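Local coordinates for NIPSNAP domain-containing protein (Burkholderia xenovorans, PDB 5KAK) that is of unknown function but belongs to the NipSnap family, a family of the dimeric alpha/beta-barrel clan, at residues I10-N21 with N57-L68. Sequence-based numbering, arbitrary orientation.
Sequences IVEERIYDLRPN and NQVVHLWGYEDL
Ile-10 to Leu-18 pair antiparallel with Tyr-65 to Asn-57, the two central strands of the four-stranded sheet in a dimeric alpha/beta-barrel, ferredoxin-like fold. Backbone bonds run in reciprocal couples from Ile-10 with Tyr-65 to Tyr-16 with Val-59, and Leu-18 N adds one to Asn-57 O (2.7 Å).

Aromatic and charged groups share the face toward the chain's helices. The CG of His-61 lies between its backbone N and carbonyl carbon (chi1 41°), which swings the ring across to strand 10-18, under Arg-14 CB in a CH-pi contact. Histidine suits this place: His-61 ND1 accepts Trp-63 NE1 in both ring planes (3.0 Å), while its NE2 edge meets the Tyr-16 face in a T-shaped stack, planes 80° apart. Arg-14 NE and NH2 grip Tyr-16 OH side-on in the guanidinium plane; Arg-14 NH1 bridges to Glu-12 OE1 (2.8 Å), met from above the carboxylate plane. A water links Glu-12 OE2 to Tyr-65 OH.

On the other face Val-11 CG1 packs on Leu-62 CD2 (4.0 Å), and both side chains meet Phe-49 of a neighbouring subunit. Extended Gln-58 reaches Asp-17 OD1 through NE2; its OE1 accepts a hydrogen bond from Lys-102 NZ of that subunit.

Beyond the strands, Asn-57 OD1 accepts Asn-21 N (2.8 Å) from above its carbonyl plane.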
loop_
_atom_site.group_PDB
_atom_site.type_symbol
_atom_site.label_atom_id
_atom_site.label_comp_id
_atom_site.label_asym_id
_atom_site.label_seq_id
_atom_site.Cartn_x
_atom_site.Cartn_y
_atom_site.Cartn_z
ATOM N N ILE E 10 20.950 16.675 -8.460
ATOM C CA ILE E 10 19.826 15.797 -8.172
ATOM C C ILE E 10 20.357 14.408 -7.835
ATOM O O ILE E 10 21.458 14.022 -8.232
ATOM C CB ILE E 10 18.838 15.715 -9.352
ATOM C CG1 ILE E 10 19.467 14.913 -10.494
ATOM C CG2 ILE E 10 18.440 17.113 -9.819
ATOM C CD1 ILE E 10 18.486 14.382 -11.499
ATOM N N VAL E 11 19.553 13.650 -7.095
ATOM C CA VAL E 11 19.884 12.274 -6.740
ATOM C C VAL E 11 18.717 11.390 -7.139
ATOM O O VAL E 11 17.574 11.666 -6.770
ATOM C CB VAL E 11 20.185 12.129 -5.234
ATOM C CG1 VAL E 11 20.268 10.665 -4.829
ATOM C CG2 VAL E 11 21.483 12.885 -4.885
ATOM N N GLU E 12 18.996 10.320 -7.876
ATOM C CA GLU E 12 17.960 9.347 -8.194
ATOM C C GLU E 12 18.091 8.164 -7.251
ATOM O O GLU E 12 19.160 7.551 -7.170
ATOM C CB GLU E 12 18.053 8.864 -9.641
ATOM C CG GLU E 12 16.930 7.889 -10.014
ATOM C CD GLU E 12 17.044 7.377 -11.453
ATOM O OE1 GLU E 12 16.111 6.707 -11.931
ATOM O OE2 GLU E 12 18.053 7.669 -12.121
ATOM N N GLU E 13 17.017 7.859 -6.533
ATOM C CA GLU E 13 16.941 6.646 -5.731
ATOM C C GLU E 13 16.164 5.604 -6.523
ATOM O O GLU E 13 15.055 5.874 -6.987
ATOM C CB GLU E 13 16.274 6.912 -4.383
ATOM C CG GLU E 13 16.244 5.668 -3.518
ATOM C CD GLU E 13 15.785 5.929 -2.098
ATOM O OE1 GLU E 13 15.094 6.942 -1.842
ATOM O OE2 GLU E 13 16.122 5.099 -1.234
ATOM N N ARG E 14 16.769 4.434 -6.733
ATOM C CA ARG E 14 16.107 3.340 -7.421
ATOM C C ARG E 14 15.925 2.200 -6.429
ATOM O O ARG E 14 16.845 1.872 -5.672
ATOM C CB ARG E 14 16.903 2.897 -8.665
ATOM C CG ARG E 14 16.995 4.023 -9.695
ATOM C CD ARG E 14 17.774 3.597 -10.919
ATOM N NE ARG E 14 17.088 2.585 -11.716
ATOM C CZ ARG E 14 16.164 2.851 -12.645
ATOM N NH1 ARG E 14 15.781 4.095 -12.882
ATOM N NH2 ARG E 14 15.626 1.866 -13.350
ATOM N N ILE E 15 14.721 1.648 -6.397
ATOM C CA ILE E 15 14.329 0.645 -5.412
ATOM C C ILE E 15 13.765 -0.541 -6.183
ATOM O O ILE E 15 12.704 -0.423 -6.811
ATOM C CB ILE E 15 13.289 1.201 -4.426
ATOM C CG1 ILE E 15 13.798 2.474 -3.725
ATOM C CG2 ILE E 15 12.865 0.125 -3.454
ATOM C CD1 ILE E 15 12.695 3.235 -2.985
ATOM N N TYR E 16 14.485 -1.669 -6.185
ATOM C CA TYR E 16 14.028 -2.864 -6.882
ATOM C C TYR E 16 13.621 -3.936 -5.888
ATOM O O TYR E 16 14.385 -4.278 -4.975
ATOM C CB TYR E 16 15.101 -3.446 -7.798
ATOM C CG TYR E 16 15.670 -2.554 -8.869
ATOM C CD1 TYR E 16 15.032 -1.377 -9.276
ATOM C CD2 TYR E 16 16.832 -2.923 -9.502
ATOM C CE1 TYR E 16 15.583 -0.591 -10.274
ATOM C CE2 TYR E 16 17.381 -2.159 -10.492
ATOM C CZ TYR E 16 16.764 -0.990 -10.874
ATOM O OH TYR E 16 17.370 -0.256 -11.874
ATOM N N ASP E 17 12.420 -4.462 -6.060
ATOM C CA ASP E 17 12.003 -5.630 -5.302
ATOM C C ASP E 17 12.322 -6.874 -6.119
ATOM O O ASP E 17 11.987 -6.942 -7.299
ATOM C CB ASP E 17 10.524 -5.562 -4.970
ATOM C CG ASP E 17 10.181 -4.369 -4.105
ATOM O OD1 ASP E 17 10.765 -4.245 -3.012
ATOM O OD2 ASP E 17 9.349 -3.547 -4.536
ATOM N N LEU E 18 12.960 -7.848 -5.481
ATOM C CA LEU E 18 13.478 -9.033 -6.149
ATOM C C LEU E 18 12.674 -10.270 -5.774
ATOM O O LEU E 18 11.943 -10.280 -4.784
ATOM C CB LEU E 18 14.951 -9.253 -5.778
ATOM C CG LEU E 18 15.827 -8.042 -6.100
ATOM C CD1 LEU E 18 17.265 -8.280 -5.697
ATOM C CD2 LEU E 18 15.744 -7.781 -7.578
ATOM N N ARG E 19 12.855 -11.331 -6.575
ATOM C CA ARG E 19 12.385 -12.665 -6.233
ATOM C C ARG E 19 12.888 -13.007 -4.831
ATOM O O ARG E 19 13.978 -12.567 -4.443
ATOM C CB ARG E 19 12.904 -13.656 -7.288
ATOM C CG ARG E 19 12.720 -15.125 -6.979
ATOM C CD ARG E 19 13.352 -15.969 -8.072
ATOM N NE ARG E 19 14.805 -16.095 -7.935
ATOM C CZ ARG E 19 15.604 -16.530 -8.909
ATOM N NH1 ARG E 19 15.085 -16.852 -10.087
ATOM N NH2 ARG E 19 16.916 -16.635 -8.714
ATOM N N PRO E 20 12.132 -13.753 -4.023
ATOM C CA PRO E 20 12.617 -14.077 -2.676
ATOM C C PRO E 20 14.006 -14.715 -2.679
ATOM O O PRO E 20 14.299 -15.638 -3.453
ATOM C CB PRO E 20 11.551 -15.035 -2.146
ATOM C CG PRO E 20 10.278 -14.560 -2.832
ATOM C CD PRO E 20 10.730 -14.173 -4.223
ATOM N N ASN E 21 14.867 -14.204 -1.799
ATOM C CA ASN E 21 16.256 -14.634 -1.643
ATOM C C ASN E 21 17.078 -14.407 -2.904
ATOM O O ASN E 21 18.099 -15.066 -3.113
ATOM C CB ASN E 21 16.334 -16.098 -1.198
ATOM C CG ASN E 21 15.637 -16.326 0.119
ATOM O OD1 ASN E 21 15.850 -15.578 1.073
ATOM N ND2 ASN E 21 14.772 -17.333 0.173
ATOM N N ASN E 57 14.292 -8.675 0.412
ATOM C CA ASN E 57 14.534 -8.971 -1.005
ATOM C C ASN E 57 14.475 -7.695 -1.835
ATOM O O ASN E 57 13.856 -7.650 -2.898
ATOM C CB ASN E 57 13.540 -10.003 -1.542
ATOM C CG ASN E 57 13.438 -11.222 -0.656
ATOM O OD1 ASN E 57 14.446 -11.836 -0.306
ATOM N ND2 ASN E 57 12.216 -11.576 -0.277
ATOM N N GLN E 58 15.104 -6.643 -1.336
ATOM C CA GLN E 58 14.972 -5.323 -1.940
ATOM C C GLN E 58 16.359 -4.735 -2.077
ATOM O O GLN E 58 17.161 -4.793 -1.135
ATOM C CB GLN E 58 14.068 -4.393 -1.107
ATOM C CG GLN E 58 13.831 -3.040 -1.751
ATOM C CD GLN E 58 12.969 -2.120 -0.897
ATOM O OE1 GLN E 58 13.474 -1.445 0.001
ATOM N NE2 GLN E 58 11.670 -2.063 -1.204
ATOM N N VAL E 59 16.650 -4.184 -3.245
ATOM C CA VAL E 59 17.906 -3.486 -3.450
ATOM C C VAL E 59 17.591 -2.010 -3.618
ATOM O O VAL E 59 16.584 -1.630 -4.243
ATOM C CB VAL E 59 18.724 -4.044 -4.638
ATOM C CG1 VAL E 59 19.227 -5.436 -4.326
ATOM C CG2 VAL E 59 17.911 -4.074 -5.888
ATOM N N VAL E 60 18.445 -1.183 -3.032
ATOM C CA VAL E 60 18.271 0.263 -2.984
ATOM C C VAL E 60 19.571 0.899 -3.453
ATOM O O VAL E 60 20.622 0.666 -2.848
ATOM C CB VAL E 60 17.917 0.739 -1.566
ATOM C CG1 VAL E 60 17.869 2.262 -1.494
ATOM C CG2 VAL E 60 16.608 0.148 -1.114
ATOM N N HIS E 61 19.510 1.703 -4.523
ATOM C CA HIS E 61 20.735 2.336 -5.008
ATOM C C HIS E 61 20.481 3.799 -5.344
ATOM O O HIS E 61 19.424 4.160 -5.872
ATOM C CB HIS E 61 21.385 1.562 -6.215
ATOM C CG HIS E 61 20.426 1.046 -7.247
ATOM N ND1 HIS E 61 20.485 1.427 -8.570
ATOM C CD2 HIS E 61 19.430 0.130 -7.167
ATOM C CE1 HIS E 61 19.546 0.798 -9.256
ATOM N NE2 HIS E 61 18.896 -0.002 -8.429
ATOM N N LEU E 62 21.445 4.648 -4.999
ATOM C CA LEU E 62 21.327 6.091 -5.183
ATOM C C LEU E 62 22.457 6.576 -6.071
ATOM O O LEU E 62 23.630 6.340 -5.764
ATOM C CB LEU E 62 21.379 6.832 -3.851
ATOM C CG LEU E 62 20.175 6.765 -2.928
ATOM C CD1 LEU E 62 20.068 5.415 -2.274
ATOM C CD2 LEU E 62 20.244 7.884 -1.891
ATOM N N TRP E 63 22.093 7.291 -7.129
ATOM C CA TRP E 63 23.015 7.856 -8.109
ATOM C C TRP E 63 22.898 9.378 -8.140
ATOM O O TRP E 63 21.787 9.922 -8.199
ATOM C CB TRP E 63 22.704 7.299 -9.488
ATOM C CG TRP E 63 22.840 5.821 -9.551
ATOM C CD1 TRP E 63 21.881 4.898 -9.275
ATOM C CD2 TRP E 63 24.012 5.098 -9.921
ATOM N NE1 TRP E 63 22.386 3.628 -9.460
ATOM C CE2 TRP E 63 23.697 3.727 -9.852
ATOM C CE3 TRP E 63 25.308 5.478 -10.303
ATOM C CZ2 TRP E 63 24.629 2.731 -10.148
ATOM C CZ3 TRP E 63 26.230 4.492 -10.609
ATOM C CH2 TRP E 63 25.888 3.133 -10.530
ATOM N N GLY E 64 24.039 10.056 -8.143
ATOM C CA GLY E 64 24.079 11.509 -8.156
ATOM C C GLY E 64 24.373 12.052 -9.544
ATOM O O GLY E 64 25.171 11.486 -10.288
ATOM N N TYR E 65 23.729 13.173 -9.872
ATOM C CA TYR E 65 23.867 13.819 -11.164
ATOM C C TYR E 65 23.983 15.319 -10.929
ATOM O O TYR E 65 23.475 15.847 -9.937
ATOM C CB TYR E 65 22.676 13.489 -12.082
ATOM C CG TYR E 65 22.583 12.013 -12.409
ATOM C CD1 TYR E 65 23.382 11.467 -13.399
ATOM C CD2 TYR E 65 21.712 11.176 -11.726
ATOM C CE1 TYR E 65 23.314 10.133 -13.708
ATOM C CE2 TYR E 65 21.635 9.822 -12.031
ATOM C CZ TYR E 65 22.449 9.316 -13.032
ATOM O OH TYR E 65 22.409 7.981 -13.358
ATOM N N GLU E 66 24.678 16.002 -11.834
ATOM C CA GLU E 66 24.844 17.442 -11.668
ATOM C C GLU E 66 23.551 18.181 -11.958
ATOM O O GLU E 66 23.335 19.280 -11.430
ATOM C CB GLU E 66 25.969 17.956 -12.574
ATOM C CG GLU E 66 27.334 17.404 -12.196
ATOM C CD GLU E 66 28.401 17.702 -13.228
ATOM O OE1 GLU E 66 28.575 18.888 -13.586
ATOM O OE2 GLU E 66 29.063 16.746 -13.687
ATOM N N ASP E 67 22.686 17.593 -12.782
ATOM C CA ASP E 67 21.416 18.191 -13.170
ATOM C C ASP E 67 20.642 17.216 -14.045
ATOM O O ASP E 67 21.131 16.124 -14.367
ATOM C CB ASP E 67 21.609 19.538 -13.889
ATOM C CG ASP E 67 22.637 19.478 -15.017
ATOM O OD1 ASP E 67 22.567 18.564 -15.871
ATOM O OD2 ASP E 67 23.520 20.366 -15.059
ATOM N N LEU E 68 19.424 17.607 -14.422
ATOM C CA LEU E 68 18.532 16.703 -15.138
ATOM C C LEU E 68 19.067 16.347 -16.521
ATOM O O LEU E 68 18.927 15.201 -16.960
ATOM C CB LEU E 68 17.148 17.329 -15.250
ATOM C CG LEU E 68 16.438 17.448 -13.907
ATOM C CD1 LEU E 68 15.251 18.390 -14.056
ATOM C CD2 LEU E 68 16.001 16.074 -13.433
HETATM O O HOH W 1 20.351 6.573 -12.751
#